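Local coordinates for protein ORF 37 (Human herpesvirus 8 type M, PDB 3FHD) that cuts single- and double-stranded DNA as an exonuclease and endonuclease, helping to process branched viral DNA intermediates into unit-length genomes ready for packaging, at residues Leu367-Ile379 / Arg432-Gly445. Numbering follows the deposited sequence.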
ATOM      1  N   LEU A 367      11.232   3.072 -23.103  1.00 18.35           N
ATOM      2  CA  LEU A 367      12.039   4.238 -22.764  1.00 18.59           C
ATOM      3  C   LEU A 367      13.259   4.351 -23.668  1.00 18.91           C
ATOM      4  O   LEU A 367      13.740   3.336 -24.176  1.00 18.92           O
ATOM      5  CB  LEU A 367      12.444   4.210 -21.284  1.00 18.70           C
ATOM      6  CG  LEU A 367      11.283   4.008 -20.285  1.00 18.14           C
ATOM      7  CD1 LEU A 367      11.782   3.613 -18.899  1.00 19.77           C
ATOM      8  CD2 LEU A 367      10.400   5.263 -20.226  1.00 18.67           C
ATOM      9  N   THR A 368      13.755   5.579 -23.871  1.00 19.07           N
ATOM     10  CA  THR A 368      15.034   5.761 -24.527  1.00 19.34           C
ATOM     11  C   THR A 368      16.180   5.129 -23.738  1.00 19.35           C
ATOM     12  O   THR A 368      16.187   5.104 -22.503  1.00 19.01           O
ATOM     13  CB  THR A 368      15.379   7.254 -24.828  1.00 20.12           C
ATOM     14  OG1 THR A 368      15.359   8.016 -23.611  1.00 19.09           O
ATOM     15  CG2 THR A 368      14.409   7.840 -25.847  1.00 20.08           C
ATOM     16  N   ASP A 369      17.142   4.617 -24.485  1.00 18.77           N
ATOM     17  CA  ASP A 369      18.304   3.960 -23.932  1.00 19.21           C
ATOM     18  C   ASP A 369      19.380   5.025 -23.654  1.00 19.89           C
ATOM     19  O   ASP A 369      19.830   5.687 -24.583  1.00 19.04           O
ATOM     20  CB  ASP A 369      18.778   2.910 -24.932  1.00 18.71           C
ATOM     21  CG  ASP A 369      19.894   2.050 -24.409  1.00 18.73           C
ATOM     22  OD1 ASP A 369      20.668   2.481 -23.523  1.00 18.55           O
ATOM     23  OD2 ASP A 369      19.999   0.914 -24.896  1.00 18.94           O
ATOM     24  N   PRO A 370      19.802   5.185 -22.367  1.00 20.65           N
ATOM     25  CA  PRO A 370      20.825   6.199 -22.061  1.00 21.23           C
ATOM     26  C   PRO A 370      22.223   5.928 -22.669  1.00 22.37           C
ATOM     27  O   PRO A 370      23.117   6.786 -22.570  1.00 21.78           O
ATOM     28  CB  PRO A 370      20.873   6.219 -20.527  1.00 21.60           C
ATOM     29  CG  PRO A 370      20.381   4.845 -20.112  1.00 20.95           C
ATOM     30  CD  PRO A 370      19.372   4.441 -21.166  1.00 19.92           C
ATOM     31  N   GLN A 371      22.426   4.773 -23.299  1.00 23.33           N
ATOM     32  CA  GLN A 371      23.706   4.548 -23.985  1.00 25.10           C
ATOM     33  C   GLN A 371      23.756   5.340 -25.289  1.00 25.83           C
ATOM     34  O   GLN A 371      24.837   5.662 -25.811  1.00 25.92           O
ATOM     35  CB  GLN A 371      23.987   3.065 -24.213  1.00 24.81           C
ATOM     36  CG  GLN A 371      25.454   2.772 -24.521  1.00 27.14           C
ATOM     37  CD  GLN A 371      25.759   1.299 -24.529  1.00 29.23           C
ATOM     38  OE1 GLN A 371      25.095   0.516 -23.846  1.00 32.77           O
ATOM     39  NE2 GLN A 371      26.759   0.905 -25.301  1.00 29.64           N
ATOM     40  N   ASP A 372      22.572   5.660 -25.805  1.00 27.04           N
ATOM     41  CA  ASP A 372      22.436   6.497 -26.990  1.00 28.19           C
ATOM     42  C   ASP A 372      22.553   7.980 -26.600  1.00 28.63           C
ATOM     43  O   ASP A 372      23.303   8.739 -27.220  1.00 28.39           O
ATOM     44  CB  ASP A 372      21.084   6.234 -27.676  1.00 28.47           C
ATOM     45  CG  ASP A 372      20.957   4.806 -28.242  1.00 30.26           C
ATOM     46  OD1 ASP A 372      21.976   4.073 -28.343  1.00 31.53           O
ATOM     47  OD2 ASP A 372      19.813   4.420 -28.606  1.00 31.75           O
ATOM     48  N   THR A 373      21.829   8.371 -25.546  1.00 29.04           N
ATOM     49  CA  THR A 373      21.666   9.783 -25.171  1.00 29.37           C
ATOM     50  C   THR A 373      22.723  10.278 -24.170  1.00 29.33           C
ATOM     51  O   THR A 373      22.692  11.449 -23.759  1.00 29.26           O
ATOM     52  CB  THR A 373      20.268  10.031 -24.556  1.00 29.23           C
ATOM     53  OG1 THR A 373      20.135   9.235 -23.375  1.00 29.35           O
ATOM     54  CG2 THR A 373      19.164   9.649 -25.530  1.00 30.33           C
ATOM     55  N   ARG A 374      23.633   9.376 -23.781  1.00 28.68           N
ATOM     56  CA  ARG A 374      24.623   9.600 -22.705  1.00 28.40           C
ATOM     57  C   ARG A 374      24.035  10.075 -21.365  1.00 28.45           C
ATOM     58  O   ARG A 374      24.723  10.744 -20.578  1.00 28.60           O
ATOM     59  CB  ARG A 374      25.755  10.543 -23.152  1.00 27.82           C
ATOM     60  CG  ARG A 374      26.537  10.099 -24.399  1.00 28.16           C
ATOM     61  CD  ARG A 374      26.837   8.594 -24.465  1.00 26.67           C
ATOM     62  NE  ARG A 374      27.873   8.164 -23.521  1.00 26.26           N
ATOM     63  CZ  ARG A 374      28.084   6.900 -23.151  1.00 24.83           C
ATOM     64  NH1 ARG A 374      29.058   6.620 -22.285  1.00 22.46           N
ATOM     65  NH2 ARG A 374      27.329   5.912 -23.643  1.00 23.12           N
ATOM     66  N   GLY A 375      22.773   9.733 -21.093  1.00 28.15           N
ATOM     67  CA  GLY A 375      22.180  10.092 -19.813  1.00 27.80           C
ATOM     68  C   GLY A 375      20.673  10.165 -19.730  1.00 27.49           C
ATOM     69  O   GLY A 375      20.080   9.586 -18.825  1.00 27.33           O
ATOM     70  N   GLN A 376      20.049  10.885 -20.655  1.00 27.35           N
ATOM     71  CA  GLN A 376      18.611  11.147 -20.542  1.00 27.35           C
ATOM     72  C   GLN A 376      17.723   9.956 -20.896  1.00 26.46           C
ATOM     73  O   GLN A 376      17.852   9.348 -21.977  1.00 26.41           O
ATOM     74  CB  GLN A 376      18.183  12.388 -21.341  1.00 27.96           C
ATOM     75  CG  GLN A 376      16.814  12.930 -20.916  1.00 30.15           C
ATOM     76  CD  GLN A 376      16.583  14.361 -21.360  1.00 33.84           C
ATOM     77  OE1 GLN A 376      16.380  15.259 -20.526  1.00 36.15           O
ATOM     78  NE2 GLN A 376      16.632  14.591 -22.676  1.00 33.33           N
ATOM     79  N   ILE A 377      16.810   9.655 -19.973  1.00 24.38           N
ATOM     80  CA  ILE A 377      15.800   8.628 -20.172  1.00 23.59           C
ATOM     81  C   ILE A 377      14.435   9.302 -20.258  1.00 23.01           C
ATOM     82  O   ILE A 377      13.941   9.851 -19.269  1.00 22.49           O
ATOM     83  CB  ILE A 377      15.795   7.567 -19.022  1.00 22.57           C
ATOM     84  CG1 ILE A 377      17.159   6.848 -18.951  1.00 23.55           C
ATOM     85  CG2 ILE A 377      14.619   6.590 -19.207  1.00 21.73           C
ATOM     86  CD1 ILE A 377      17.463   6.155 -17.604  1.00 23.86           C
ATOM     87  N   SER A 378      13.840   9.237 -21.444  1.00 22.57           N
ATOM     88  CA  SER A 378      12.518   9.790 -21.702  1.00 22.49           C
ATOM     89  C   SER A 378      11.698   8.760 -22.490  1.00 21.96           C
ATOM     90  O   SER A 378      12.193   7.673 -22.777  1.00 22.02           O
ATOM     91  CB  SER A 378      12.650  11.118 -22.475  1.00 22.46           C
ATOM     92  OG  SER A 378      13.398  10.935 -23.661  1.00 22.92           O
ATOM     93  N   ILE A 379      10.454   9.087 -22.829  1.00 21.45           N
ATOM     94  CA  ILE A 379       9.606   8.162 -23.593  1.00 21.52           C
ATOM     95  C   ILE A 379      10.071   8.157 -25.043  1.00 22.53           C
ATOM     96  O   ILE A 379      10.188   9.224 -25.651  1.00 22.46           O
ATOM     97  CB  ILE A 379       8.093   8.537 -23.491  1.00 21.46           C
ATOM     98  CG1 ILE A 379       7.618   8.458 -22.035  1.00 21.77           C
ATOM     99  CG2 ILE A 379       7.228   7.655 -24.383  1.00 18.30           C
ATOM    100  CD1 ILE A 379       6.240   9.086 -21.799  1.00 21.93           C
ATOM    101  N   ARG A 432      17.364  -3.013 -16.792  1.00 16.63           N
ATOM    102  CA  ARG A 432      18.586  -3.648 -17.265  1.00 16.07           C
ATOM    103  C   ARG A 432      19.819  -3.273 -16.425  1.00 17.02           C
ATOM    104  O   ARG A 432      19.876  -2.204 -15.795  1.00 16.36           O
ATOM    105  CB  ARG A 432      18.818  -3.382 -18.764  1.00 15.57           C
ATOM    106  CG  ARG A 432      19.307  -1.970 -19.116  1.00 14.70           C
ATOM    107  CD  ARG A 432      19.704  -1.896 -20.597  1.00 15.55           C
ATOM    108  NE  ARG A 432      20.153  -0.551 -21.007  1.00 13.49           N
ATOM    109  CZ  ARG A 432      21.349  -0.032 -20.738  1.00 15.88           C
ATOM    110  NH1 ARG A 432      22.246  -0.710 -20.025  1.00 14.78           N
ATOM    111  NH2 ARG A 432      21.665   1.187 -21.192  1.00 14.61           N
ATOM    112  N   LYS A 433      20.790  -4.185 -16.395  1.00 17.78           N
ATOM    113  CA  LYS A 433      22.074  -3.905 -15.782  1.00 18.83           C
ATOM    114  C   LYS A 433      22.805  -2.774 -16.515  1.00 18.42           C
ATOM    115  O   LYS A 433      22.698  -2.623 -17.746  1.00 18.36           O
ATOM    116  CB  LYS A 433      22.951  -5.162 -15.755  1.00 19.42           C
ATOM    117  CG  LYS A 433      22.447  -6.317 -14.853  1.00 23.99           C
ATOM    118  CD  LYS A 433      22.224  -5.853 -13.383  1.00 26.63           C
ATOM    119  CE  LYS A 433      22.021  -7.054 -12.432  1.00 27.72           C
ATOM    120  NZ  LYS A 433      21.718  -6.615 -11.020  1.00 29.97           N
ATOM    121  N   ARG A 434      23.548  -1.985 -15.745  1.00 18.32           N
ATOM    122  CA  ARG A 434      24.509  -1.035 -16.305  1.00 18.01           C
ATOM    123  C   ARG A 434      25.709  -1.765 -16.876  1.00 17.79           C
ATOM    124  O   ARG A 434      26.167  -2.764 -16.318  1.00 18.57           O
ATOM    125  CB  ARG A 434      24.980  -0.050 -15.248  1.00 18.02           C
ATOM    126  CG  ARG A 434      23.935   0.891 -14.828  1.00 20.07           C
ATOM    127  CD  ARG A 434      24.515   1.782 -13.750  1.00 23.03           C
ATOM    128  NE  ARG A 434      23.474   2.555 -13.086  1.00 25.48           N
ATOM    129  CZ  ARG A 434      23.297   3.858 -13.277  1.00 27.68           C
ATOM    130  NH1 ARG A 434      24.111   4.517 -14.114  1.00 28.33           N
ATOM    131  NH2 ARG A 434      22.325   4.499 -12.632  1.00 26.92           N
ATOM    132  N   GLY A 435      26.198  -1.282 -18.012  1.00 17.45           N
ATOM    133  CA  GLY A 435      27.322  -1.907 -18.681  1.00 17.02           C
ATOM    134  C   GLY A 435      28.499  -0.970 -18.681  1.00 16.82           C
ATOM    135  O   GLY A 435      28.396   0.187 -18.239  1.00 15.18           O
ATOM    136  N   TYR A 436      29.614  -1.463 -19.209  1.00 16.38           N
ATOM    137  CA  TYR A 436      30.849  -0.705 -19.232  1.00 16.84           C
ATOM    138  C   TYR A 436      30.770   0.576 -20.053  1.00 16.33           C
ATOM    139  O   TYR A 436      31.434   1.545 -19.732  1.00 16.32           O
ATOM    140  CB  TYR A 436      32.011  -1.590 -19.680  1.00 18.04           C
ATOM    141  CG  TYR A 436      32.381  -2.612 -18.625  1.00 19.25           C
ATOM    142  CD1 TYR A 436      33.405  -2.349 -17.704  1.00 20.46           C
ATOM    143  CD2 TYR A 436      31.684  -3.824 -18.525  1.00 18.71           C
ATOM    144  CE1 TYR A 436      33.737  -3.281 -16.726  1.00 21.84           C
ATOM    145  CE2 TYR A 436      32.004  -4.756 -17.547  1.00 21.56           C
ATOM    146  CZ  TYR A 436      33.040  -4.469 -16.654  1.00 22.15           C
ATOM    147  OH  TYR A 436      33.368  -5.383 -15.681  1.00 23.81           O
ATOM    148  N   GLN A 437      29.922   0.576 -21.078  1.00 15.73           N
ATOM    149  CA  GLN A 437      29.807   1.703 -22.001  1.00 15.60           C
ATOM    150  C   GLN A 437      28.639   2.666 -21.672  1.00 16.00           C
ATOM    151  O   GLN A 437      28.442   3.654 -22.378  1.00 15.32           O
ATOM    152  CB  GLN A 437      29.681   1.184 -23.429  1.00 15.03           C
ATOM    153  CG  GLN A 437      30.908   0.384 -23.904  1.00 14.18           C
ATOM    154  CD  GLN A 437      30.799  -0.013 -25.343  1.00 17.58           C
ATOM    155  OE1 GLN A 437      30.552   0.833 -26.209  1.00 18.74           O
ATOM    156  NE2 GLN A 437      31.029  -1.303 -25.628  1.00 15.32           N
ATOM    157  N   ASP A 438      27.879   2.368 -20.618  1.00 17.21           N
ATOM    158  CA  ASP A 438      26.798   3.246 -20.164  1.00 18.43           C
ATOM    159  C   ASP A 438      27.371   4.489 -19.480  1.00 19.79           C
ATOM    160  O   ASP A 438      28.409   4.404 -18.830  1.00 20.04           O
ATOM    161  CB  ASP A 438      25.859   2.517 -19.192  1.00 18.74           C
ATOM    162  CG  ASP A 438      24.836   1.619 -19.913  1.00 20.70           C
ATOM    163  OD1 ASP A 438      24.277   2.068 -20.937  1.00 21.47           O
ATOM    164  OD2 ASP A 438      24.606   0.469 -19.464  1.00 21.95           O
ATOM    165  N   PRO A 439      26.699   5.648 -19.622  1.00 21.10           N
ATOM    166  CA  PRO A 439      27.145   6.850 -18.883  1.00 22.25           C
ATOM    167  C   PRO A 439      27.100   6.665 -17.373  1.00 23.35           C
ATOM    168  O   PRO A 439      26.234   5.954 -16.861  1.00 23.05           O
ATOM    169  CB  PRO A 439      26.123   7.917 -19.284  1.00 22.48           C
ATOM    170  CG  PRO A 439      24.921   7.141 -19.748  1.00 21.24           C
ATOM    171  CD  PRO A 439      25.516   5.933 -20.450  1.00 21.13           C
ATOM    172  N   VAL A 440      28.036   7.307 -16.675  1.00 25.06           N
ATOM    173  CA  VAL A 440      28.021   7.348 -15.206  1.00 26.94           C
ATOM    174  C   VAL A 440      26.700   7.956 -14.701  1.00 26.92           C
ATOM    175  O   VAL A 440      26.053   7.406 -13.808  1.00 26.94           O
ATOM    176  CB  VAL A 440      29.205   8.191 -14.649  1.00 27.34           C
ATOM    177  CG1 VAL A 440      29.343   7.965 -13.149  1.00 29.32           C
ATOM    178  CG2 VAL A 440      30.489   7.842 -15.352  1.00 28.13           C
ATOM    179  N   ASN A 441      26.296   9.062 -15.324  1.00 27.57           N
ATOM    180  CA  ASN A 441      25.182   9.889 -14.866  1.00 28.85           C
ATOM    181  C   ASN A 441      23.992   9.771 -15.807  1.00 28.96           C
ATOM    182  O   ASN A 441      24.040  10.282 -16.922  1.00 29.62           O
ATOM    183  CB  ASN A 441      25.613  11.369 -14.802  1.00 29.15           C
ATOM    184  CG  ASN A 441      26.707  11.631 -13.772  1.00 30.55           C
ATOM    185  OD1 ASN A 441      26.648  11.139 -12.642  1.00 31.72           O
ATOM    186  ND2 ASN A 441      27.703  12.430 -14.155  1.00 32.62           N
ATOM    187  N   CYS A 442      22.940   9.090 -15.370  1.00 29.32           N
ATOM    188  CA  CYS A 442      21.690   9.040 -16.136  1.00 30.00           C
ATOM    189  C   CYS A 442      20.646   9.944 -15.481  1.00 29.99           C
ATOM    190  O   CYS A 442      20.734  10.218 -14.279  1.00 31.27           O
ATOM    191  CB  CYS A 442      21.173   7.603 -16.248  1.00 29.63           C
ATOM    192  SG  CYS A 442      22.235   6.512 -17.220  1.00 30.95           S
ATOM    193  N   THR A 443      19.680  10.428 -16.255  1.00 29.75           N
ATOM    194  CA  THR A 443      18.658  11.323 -15.702  1.00 29.89           C
ATOM    195  C   THR A 443      17.281  11.096 -16.300  1.00 29.69           C
ATOM    196  O   THR A 443      17.156  10.755 -17.479  1.00 28.85           O
ATOM    197  CB  THR A 443      19.015  12.825 -15.895  1.00 30.23           C
ATOM    198  OG1 THR A 443      19.267  13.093 -17.281  1.00 29.80           O
ATOM    199  CG2 THR A 443      20.230  13.236 -15.043  1.00 30.50           C
ATOM    200  N   ILE A 444      16.259  11.289 -15.463  1.00 29.54           N
ATOM    201  CA  ILE A 444      14.858  11.393 -15.900  1.00 29.86           C
ATOM    202  C   ILE A 444      14.412  12.821 -15.572  1.00 30.27           C
ATOM    203  O   ILE A 444      14.278  13.172 -14.406  1.00 29.69           O
ATOM    204  CB  ILE A 444      13.916  10.371 -15.161  1.00 30.01           C
ATOM    205  CG1 ILE A 444      14.486   8.950 -15.192  1.00 29.37           C
ATOM    206  CG2 ILE A 444      12.500  10.403 -15.767  1.00 30.18           C
ATOM    207  CD1 ILE A 444      13.942   8.034 -14.064  1.00 29.17           C
ATOM    208  N   GLY A 445      14.215  13.648 -16.593  1.00 31.22           N
ATOM    209  CA  GLY A 445      14.022  15.088 -16.384  1.00 32.25           C
ATOM    210  C   GLY A 445      15.244  15.721 -15.727  1.00 32.75           C
ATOM    211  O   GLY A 445      16.368  15.564 -16.198  1.00 32.74           O
TER
HETATM  212  O   HOH W   1      25.291  -1.637 -21.327  1.00 38.75           O
HETATM  213  O   HOH W   2      30.912   4.943 -20.783  1.00 51.63           O
HETATM  214  O   HOH W   3      13.872  12.543 -19.034  1.00 42.88           O
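Arg432 and Asp369 form the buried salt bridge of this contact: NH2 of Arg432 lies 2.8 Å from OD1 of Asp369, approaching on the syn side but 32° out of the carboxylate plane. The amide N of Gln371 reaches the same OD1 from the opposite face, a capping bond that makes Asp369 the N-cap of the short helix 370-373. CG of Asp369 stands anti to its own N (chi1 -174°), which brings the carboxylate within bonding distance of the arginine; its OD2 pairs with Lys277. Arg432 also grips Asp438 end-on, NH1 to OD2 and NH2 to OD1, so one guanidinium serves two carboxylates, and its charge probably offsets the repulsion between Asp369 OD1 and Asp438 OD1, 4.5 Å apart. Beside this network the packing is close. Pro370 CB makes an apolar contact with Cys442 SG at 3.6 Å, and the ring of Pro439 meets a backbone oxygen, CD lying 3.3 Å from Pro370 O.

Both segments are connections between strands of the central mixed sheet of this PD-(D/E)XK-family nuclease: 367-379 turns between antiparallel neighbours 362-367 and 379-389, while 432-445 leaves strand 423-432. They meet in a single beta bridge, Gln376 with Thr443, where Thr443 N donates to Gly375 O and Ile377 N to Thr443 O, each at 2.7 Å. CB of Ile377 comes within 4.3 Å of CG1 of Ile444, both residues buried, and Ile444 also packs on helix 203-217.

The solvent side is held by polar contacts instead, between exposed residues. Arg374, bent at chi2 and chi3, turns both terminal nitrogens onto Gln437 O, NH2 at 2.8 Å, with that oxygen in the guanidinium plane and Pro439 CD over one face. One water links Arg374 NH1, weakly, to Asp438 O; beyond the bridge, a second joins Ile377 O to Gly445 N.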